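Local coordinates for putative metal resistance protein (Proteus mirabilis, PDB 6C29) that probably acts as a membrane-bound protein-disulfide reductase of the DsbD family, whose N-terminal periplasmic immunoglobulin-fold domains prime the disulfide isomerase ScsC, at residues A[104-110]-A[122-128]. Sequence-based numbering, arbitrary orientation. Where two conformers were deposited one is given.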
ATOM      1  N   ASN A 104      18.177  19.780  -3.635  1.00 20.71           N
ATOM      2  CA  ASN A 104      16.983  19.672  -4.444  1.00 21.80           C
ATOM      3  C   ASN A 104      16.607  18.225  -4.681  1.00 21.85           C
ATOM      4  O   ASN A 104      17.462  17.350  -4.871  1.00 23.52           O
ATOM      5  CB  ASN A 104      17.212  20.390  -5.767  1.00 26.06           C
ATOM      6  CG  ASN A 104      17.468  21.865  -5.569  1.00 34.77           C
ATOM      7  OD1 ASN A 104      16.540  22.652  -5.397  1.00 39.88           O
ATOM      8  ND2 ASN A 104      18.745  22.244  -5.566  1.00 36.66           N
ATOM      9  N   LEU A 105      15.316  17.975  -4.659  1.00 19.95           N
ATOM     10  CA  LEU A 105      14.811  16.660  -4.930  1.00 22.49           C
ATOM     11  C   LEU A 105      13.746  16.804  -5.995  1.00 22.97           C
ATOM     12  O   LEU A 105      12.779  17.539  -5.829  1.00 27.17           O
ATOM     13  CB  LEU A 105      14.292  16.033  -3.643  1.00 26.67           C
ATOM     14  CG  LEU A 105      13.914  14.563  -3.686  1.00 30.93           C
ATOM     15  CD1 LEU A 105      15.049  13.695  -4.134  1.00 26.87           C
ATOM     16  CD2 LEU A 105      13.475  14.178  -2.301  1.00 36.47           C
ATOM     17  N   ASN A 106      13.975  16.131  -7.111  1.00 17.79           N
ATOM     18  CA  ASN A 106      13.087  16.165  -8.242  1.00 18.25           C
ATOM     19  C   ASN A 106      12.690  14.770  -8.563  1.00 19.65           C
ATOM     20  O   ASN A 106      13.546  13.888  -8.615  1.00 22.62           O
ATOM     21  CB  ASN A 106      13.754  16.813  -9.450  1.00 24.86           C
ATOM     22  CG  ASN A 106      14.386  18.127  -9.105  1.00 32.06           C
ATOM     23  OD1 ASN A 106      15.589  18.213  -8.838  1.00 33.29           O
ATOM     24  ND2 ASN A 106      13.566  19.157  -9.046  1.00 32.92           N
ATOM     25  N   GLY A 107      11.401  14.555  -8.743  1.00 19.18           N
ATOM     26  CA  GLY A 107      10.934  13.228  -9.101  1.00 18.45           C
ATOM     27  C   GLY A 107       9.700  13.295  -9.978  1.00 15.50           C
ATOM     28  O   GLY A 107       9.079  14.336 -10.143  1.00 17.88           O
ATOM     29  N   VAL A 108       9.362  12.163 -10.574  1.00 14.94           N
ATOM     30  CA  VAL A 108       8.131  12.035 -11.325  1.00 15.39           C
ATOM     31  C   VAL A 108       7.294  10.935 -10.695  1.00 13.01           C
ATOM     32  O   VAL A 108       7.711   9.777 -10.616  1.00 13.78           O
ATOM     33  CB  VAL A 108       8.396  11.708 -12.783  1.00 15.69           C
ATOM     34  CG1 VAL A 108       7.076  11.466 -13.505  1.00 17.03           C
ATOM     35  CG2 VAL A 108       9.193  12.842 -13.429  1.00 17.06           C
ATOM     36  N   LEU A 109       6.131  11.317 -10.195  1.00 12.26           N
ATOM     37  CA  LEU A 109       5.138  10.393  -9.684  1.00 12.35           C
ATOM     38  C   LEU A 109       4.286   9.907 -10.842  1.00 11.83           C
ATOM     39  O   LEU A 109       3.633  10.726 -11.492  1.00 12.38           O
ATOM     40  CB  LEU A 109       4.238  11.073  -8.649  1.00 12.05           C
ATOM     41  CG  LEU A 109       2.947  10.355  -8.259  1.00 13.78           C
ATOM     42  CD1 LEU A 109       3.239   9.101  -7.460  1.00 13.93           C
ATOM     43  CD2 LEU A 109       2.035  11.316  -7.489  1.00 17.73           C
ATOM     44  N   THR A 110       4.257   8.595 -11.099  1.00 11.35           N
ATOM     45  CA  THR A 110       3.285   8.016 -12.016  1.00 13.35           C
ATOM     46  C   THR A 110       2.124   7.549 -11.158  1.00 13.18           C
ATOM     47  O   THR A 110       2.206   6.515 -10.464  1.00 14.24           O
ATOM     48  CB  THR A 110       3.863   6.886 -12.827  1.00 14.16           C
ATOM     49  OG1 THR A 110       4.984   7.384 -13.598  1.00 14.49           O
ATOM     50  CG2 THR A 110       2.775   6.289 -13.756  1.00 16.75           C
ATOM     51  N   ASP A 122       1.412  11.357 -14.970  1.00 12.61           N
ATOM     52  CA  ASP A 122       2.693  11.781 -14.402  1.00 13.13           C
ATOM     53  C   ASP A 122       2.593  13.157 -13.754  1.00 13.28           C
ATOM     54  O   ASP A 122       2.087  14.092 -14.370  1.00 15.46           O
ATOM     55  CB  ASP A 122       3.768  11.809 -15.472  1.00 16.00           C
ATOM     56  CG  ASP A 122       4.276  10.426 -15.830  1.00 18.26           C
ATOM     57  OD1 ASP A 122       3.894   9.436 -15.175  1.00 17.60           O
ATOM     58  OD2 ASP A 122       5.102  10.334 -16.773  1.00 21.84           O
ATOM     59  N   TYR A 123       3.103  13.279 -12.535  1.00 12.99           N
ATOM     60  CA  TYR A 123       3.197  14.540 -11.802  1.00 13.86           C
ATOM     61  C   TYR A 123       4.654  14.829 -11.493  1.00 14.30           C
ATOM     62  O   TYR A 123       5.338  13.983 -10.930  1.00 15.12           O
ATOM     63  CB  TYR A 123       2.382  14.477 -10.497  1.00 13.10           C
ATOM     64  CG  TYR A 123       0.904  14.352 -10.715  1.00 12.20           C
ATOM     65  CD1 TYR A 123       0.309  13.128 -10.929  1.00 11.71           C
ATOM     66  CD2 TYR A 123       0.078  15.462 -10.696  1.00 11.82           C
ATOM     67  CE1 TYR A 123      -1.047  13.011 -11.152  1.00 12.35           C
ATOM     68  CE2 TYR A 123      -1.264  15.351 -10.920  1.00 12.26           C
ATOM     69  CZ  TYR A 123      -1.834  14.126 -11.129  1.00 12.99           C
ATOM     70  OH  TYR A 123      -3.181  13.985 -11.363  1.00 15.75           O
ATOM     71  N   SER A 124       5.138  16.017 -11.834  1.00 13.34           N
ATOM     72  CA  SER A 124       6.516  16.377 -11.550  0.74 12.83           C
ATOM     73  C   SER A 124       6.594  17.018 -10.181  1.00 14.46           C
ATOM     74  O   SER A 124       5.946  18.046  -9.929  1.00 17.66           O
ATOM     75  CB  SER A 124       7.054  17.324 -12.613  0.74 16.62           C
ATOM     76  OG  SER A 124       7.138  16.661 -13.851  0.74 21.37           O
ATOM     77  N   LEU A 125       7.356  16.379  -9.295  1.00 14.51           N
ATOM     78  CA  LEU A 125       7.527  16.819  -7.912  1.00 14.90           C
ATOM     79  C   LEU A 125       8.887  17.494  -7.797  1.00 15.64           C
ATOM     80  O   LEU A 125       9.897  16.861  -7.953  1.00 16.50           O
ATOM     81  CB  LEU A 125       7.428  15.620  -6.961  1.00 14.43           C
ATOM     82  CG  LEU A 125       6.216  14.736  -7.173  1.00 15.87           C
ATOM     83  CD1 LEU A 125       6.324  13.555  -6.202  1.00 17.84           C
ATOM     84  CD2 LEU A 125       4.926  15.543  -6.976  1.00 14.53           C
ATOM     85  N   ASN A 126       8.895  18.786  -7.511  1.00 14.79           N
ATOM     86  CA  ASN A 126      10.115  19.542  -7.341  1.00 17.01           C
ATOM     87  C   ASN A 126      10.150  20.108  -5.931  1.00 18.33           C
ATOM     88  O   ASN A 126       9.296  20.901  -5.542  1.00 21.38           O
ATOM     89  CB  ASN A 126      10.174  20.642  -8.415  1.00 20.13           C
ATOM     90  CG  ASN A 126      10.106  20.063  -9.823  1.00 28.08           C
ATOM     91  OD1 ASN A 126      10.891  19.186 -10.192  1.00 27.41           O
ATOM     92  ND2 ASN A 126       9.144  20.534 -10.608  1.00 30.72           N
ATOM     93  N   LEU A 127      11.131  19.665  -5.159  1.00 18.61           N
ATOM     94  CA  LEU A 127      11.256  20.028  -3.735  1.00 18.86           C
ATOM     95  C   LEU A 127      12.588  20.715  -3.466  1.00 20.62           C
ATOM     96  O   LEU A 127      13.648  20.197  -3.818  1.00 19.54           O
ATOM     97  CB  LEU A 127      11.132  18.787  -2.851  1.00 18.81           C
ATOM     98  CG  LEU A 127       9.785  18.052  -2.898  1.00 22.16           C
ATOM     99  CD1 LEU A 127       9.939  16.608  -2.457  1.00 23.94           C
ATOM    100  CD2 LEU A 127       8.822  18.785  -2.015  1.00 25.80           C
ATOM    101  N   ASP A 128      12.522  21.888  -2.827  1.00 21.64           N
ATOM    102  CA  ASP A 128      13.718  22.623  -2.427  1.00 23.71           C
ATOM    103  C   ASP A 128      13.980  22.358  -0.954  1.00 22.47           C
ATOM    104  O   ASP A 128      13.315  22.911  -0.091  1.00 22.74           O
ATOM    105  CB  ASP A 128      13.547  24.117  -2.709  1.00 31.18           C
ATOM    106  CG  ASP A 128      14.811  24.938  -2.385  1.00 40.17           C
ATOM    107  OD1 ASP A 128      15.784  24.386  -1.824  1.00 34.47           O
ATOM    108  OD2 ASP A 128      14.821  26.156  -2.691  1.00 47.49           O
TER
HETATM  109  O   HOH W   1      13.767  21.521  -6.764  1.00 40.51           O
HETATM  110  O   HOH W   2      10.361  16.710 -11.467  1.00 25.51           O
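Leu105, Gly107 and Leu109 each exchange two backbone hydrogen bonds with Leu127, Leu125 and Tyr123 respectively, so the pairing is regular and antiparallel; Leu105 N, for example, donates to Leu127 O at 2.9 Å. CA-H groups of residues in the non-hydrogen-bonded pairs approach the carbonyls of the hydrogen-bonded ones, as Asp122 CA does Leu109 O at 3.2 Å.

Two side-chain bonds cross between the strands on the face bearing Asn106, Val108 and Thr110. Asn106 ND2 donates to Asn126 OD1 (2.9 Å) in a fairly straight bond, the acceptor lying near the plane of the Asn106 amide while the two amide planes are turned 56° apart. A water donates to both Asn126 OD1 and Gly107 O, so Asn126 OD1 receives two donors. Farther along, Thr110 OG1 donates to Asp122 OD1 (2.8 Å) from the syn side, 34° out of the carboxylate plane; a chi1 of -60° sets the hydroxyl beside its own backbone N, and the two side chains run alongside each other. Val108 CG1 packs 3.8 Å from Asp122 CG.

The strands are the arms of a beta hairpin in the DsbD-type N-terminal domain, an immunoglobulin fold; strand 57-60 flanks 104-114 on its other edge.

Apolar contacts occupy the reverse face. Leu109 CB meets Leu125 CD1 at 4.1 Å, and Leu109 CD2 approaches Tyr123 CD1 at 4.3 Å. Val18 of strand 16-24 touches both Leu109 and Tyr123, while Ile58 touches Leu109 and Leu125.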